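Carbon monoxide oxidation system transcription regulator CooA-1 (Carboxydothermus hydrogenoformans, PDB 6CPB) probably acts as a carbon monoxide-sensing, heme-dependent DNA-binding transcription factor of the CRP/FNR type, represented here by its heme-binding sensor domain. Local coordinates at residues E41-F46 / F75-R80. Numbering follows the deposited sequence. Where two conformers were deposited one is given.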
loop_
_atom_site.group_PDB
_atom_site.type_symbol
_atom_site.label_atom_id
_atom_site.label_comp_id
_atom_site.label_asym_id
_atom_site.label_seq_id
_atom_site.Cartn_x
_atom_site.Cartn_y
_atom_site.Cartn_z
ATOM N N GLU A 41 16.960 -1.323 -10.893
ATOM C CA GLU A 41 17.778 -1.578 -9.711
ATOM C C GLU A 41 17.618 -0.480 -8.667
ATOM O O GLU A 41 17.558 -0.764 -7.465
ATOM C CB GLU A 41 19.244 -1.725 -10.103
ATOM C CG GLU A 41 19.596 -3.078 -10.685
ATOM C CD GLU A 41 21.097 -3.296 -10.774
ATOM O OE1 GLU A 41 21.854 -2.378 -10.399
ATOM O OE2 GLU A 41 21.523 -4.387 -11.210
ATOM N N ARG A 42 17.579 0.778 -9.092
ATOM C CA ARG A 42 17.481 1.867 -8.136
ATOM C C ARG A 42 16.124 1.835 -7.449
ATOM O O ARG A 42 15.085 1.681 -8.104
ATOM C CB ARG A 42 17.710 3.201 -8.840
ATOM C CG ARG A 42 19.157 3.401 -9.284
ATOM C CD ARG A 42 19.763 4.643 -8.673
ATOM N NE ARG A 42 19.697 4.606 -7.215
ATOM C CZ ARG A 42 20.074 5.601 -6.421
ATOM N NH1 ARG A 42 19.970 5.467 -5.107
ATOM N NH2 ARG A 42 20.549 6.727 -6.934
ATOM N N ASN A 43 16.147 1.983 -6.132
ATOM C CA ASN A 43 14.945 2.021 -5.305
ATOM C C ASN A 43 14.539 3.485 -5.172
ATOM O O ASN A 43 15.189 4.266 -4.468
ATOM C CB ASN A 43 15.217 1.383 -3.948
ATOM C CG ASN A 43 13.952 1.128 -3.183
ATOM O OD1 ASN A 43 12.924 1.737 -3.468
ATOM N ND2 ASN A 43 14.005 0.214 -2.219
ATOM N N LEU A 44 13.494 3.862 -5.893
ATOM C CA LEU A 44 13.120 5.250 -6.072
ATOM C C LEU A 44 11.635 5.429 -5.803
ATOM O O LEU A 44 10.833 4.504 -5.977
ATOM C CB LEU A 44 13.362 5.684 -7.533
ATOM C CG LEU A 44 14.695 5.422 -8.210
ATOM C CD1 LEU A 44 14.495 5.654 -9.704
ATOM C CD2 LEU A 44 15.766 6.334 -7.639
ATOM N N VAL A 45 11.277 6.648 -5.419
ATOM C CA VAL A 45 9.898 7.094 -5.308
ATOM C C VAL A 45 9.682 8.147 -6.377
ATOM O O VAL A 45 10.531 9.023 -6.559
ATOM C CB VAL A 45 9.642 7.665 -3.904
ATOM C CG1 VAL A 45 8.291 8.328 -3.818
ATOM C CG2 VAL A 45 9.783 6.555 -2.873
ATOM N N PHE A 46 8.574 8.051 -7.100
ATOM C CA PHE A 46 8.276 9.020 -8.141
ATOM C C PHE A 46 6.851 9.526 -8.029
ATOM O O PHE A 46 5.935 8.784 -7.674
ATOM C CB PHE A 46 8.548 8.477 -9.550
ATOM C CG PHE A 46 7.566 7.437 -10.004
ATOM C CD1 PHE A 46 7.768 6.103 -9.709
ATOM C CD2 PHE A 46 6.429 7.802 -10.719
ATOM C CE1 PHE A 46 6.842 5.140 -10.129
ATOM C CE2 PHE A 46 5.512 6.861 -11.130
ATOM C CZ PHE A 46 5.716 5.532 -10.842
ATOM N N PHE A 75 4.232 6.780 -6.473
ATOM C CA PHE A 75 4.482 5.336 -6.444
ATOM C C PHE A 75 5.998 5.129 -6.345
ATOM O O PHE A 75 6.736 6.064 -6.020
ATOM C CB PHE A 75 3.759 4.658 -7.625
ATOM C CG PHE A 75 3.798 3.135 -7.611
ATOM C CD1 PHE A 75 3.522 2.401 -6.463
ATOM C CD2 PHE A 75 4.121 2.451 -8.767
ATOM C CE1 PHE A 75 3.594 1.017 -6.475
ATOM C CE2 PHE A 75 4.173 1.076 -8.787
ATOM C CZ PHE A 75 3.900 0.358 -7.641
ATOM N N CYS A 76 6.473 3.908 -6.590
ATOM C CA CYS A 76 7.865 3.601 -6.334
ATOM C C CYS A 76 8.274 2.378 -7.136
ATOM O O CYS A 76 7.436 1.587 -7.587
ATOM C CB CYS A 76 8.077 3.341 -4.847
ATOM S SG CYS A 76 6.942 2.097 -4.171
ATOM N N THR A 77 9.584 2.235 -7.300
ATOM C CA THR A 77 10.153 1.028 -7.875
ATOM C C THR A 77 10.321 -0.015 -6.768
ATOM O O THR A 77 9.839 0.158 -5.645
ATOM C CB THR A 77 11.457 1.341 -8.590
ATOM O OG1 THR A 77 12.406 1.778 -7.614
ATOM C CG2 THR A 77 11.273 2.399 -9.662
ATOM N N HIS A 78 10.987 -1.126 -7.075
ATOM C CA HIS A 78 11.156 -2.222 -6.120
ATOM C C HIS A 78 9.817 -2.795 -5.667
ATOM O O HIS A 78 9.678 -3.303 -4.552
ATOM C CB HIS A 78 12.028 -1.818 -4.932
ATOM C CG HIS A 78 13.491 -1.845 -5.231
ATOM N ND1 HIS A 78 14.406 -2.437 -4.391
ATOM C CD2 HIS A 78 14.199 -1.356 -6.277
ATOM C CE1 HIS A 78 15.616 -2.311 -4.904
ATOM N NE2 HIS A 78 15.517 -1.664 -6.051
ATOM N N THR A 79 8.816 -2.731 -6.540
ATOM C CA THR A 79 7.489 -3.255 -6.243
ATOM C C THR A 79 7.014 -4.236 -7.314
ATOM O O THR A 79 5.804 -4.452 -7.464
ATOM C CB THR A 79 6.510 -2.095 -6.062
ATOM O OG1 THR A 79 6.577 -1.242 -7.214
ATOM C CG2 THR A 79 6.873 -1.288 -4.814
ATOM N N ARG A 80 7.949 -4.831 -8.055
ATOM C CA ARG A 80 7.666 -5.939 -8.969
ATOM C C ARG A 80 6.702 -5.558 -10.093
ATOM O O ARG A 80 6.052 -6.423 -10.683
ATOM C CB ARG A 80 7.202 -7.199 -8.229
ATOM C CG ARG A 80 8.207 -7.699 -7.211
ATOM C CD ARG A 80 7.764 -9.029 -6.630
ATOM N NE ARG A 80 8.234 -9.203 -5.257
ATOM C CZ ARG A 80 9.255 -9.964 -4.870
ATOM N NH1 ARG A 80 9.959 -10.668 -5.745
ATOM N NH2 ARG A 80 9.566 -10.022 -3.581
HETATM O O HOH W 1 10.318 1.209 -3.093
#
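Thr77 and His78 reach across to Glu41, Arg42 and Leu44 with two polar side chains, continuing a ladder that begins as antiparallel sheet at Phe46 and Phe75. That hydrogen-bonded pair exchanges both backbone bonds, Phe46 N to Phe75 O and Phe75 N to Phe46 O. Val45 and Cys76 follow as a non-hydrogen-bonded pair, with Val45 CA also making a CA-H...O contact to Phe75 O at 3.4 Å. Thr77 N then donates to Leu44 O, 2.9 Å away. Beyond it a side chain takes over: Thr77 OG1 accepts from Leu44 N (2.9 Å, 159° at the hydrogen) and donates to Arg42 O (2.7 Å), lying in that carbonyl's plane on a lone pair. A chi1 of 65° sets OG1 between the backbone N and carbonyl carbon of Thr77, aimed at the opposite segment. The imidazole of His78 points NE2 at Glu41 O, 2.6 Å away; the acceptor lies nearly in the ring plane. Asn43 CB makes a CH-pi contact over one face of the His78 ring, 3.6 Å from its centroid, and the amide stacks at only 15° to the ring. A water donates to both Asn43 OD1 and Thr77 O, adding a bridge to the direct bonds. On the side of the sheet bearing the two phenylalanines, Phe46 CZ meets Phe75 CB at 3.9 Å; Phe75 also packs on Leu117 and Leu120 of helix 108-135. Strand 74-76 is thereby fixed to strand 44-50 within the cyclic nucleotide-binding-type beta fold. His78 has been seen as an axial heme ligand of this protein, but no heme is bound to this chain. If NE2 is the iron ligand, as is usual for heme histidines, coordination would compete with the NE2-H bond to Glu41 O, so the heme-bound form probably lacks this bond.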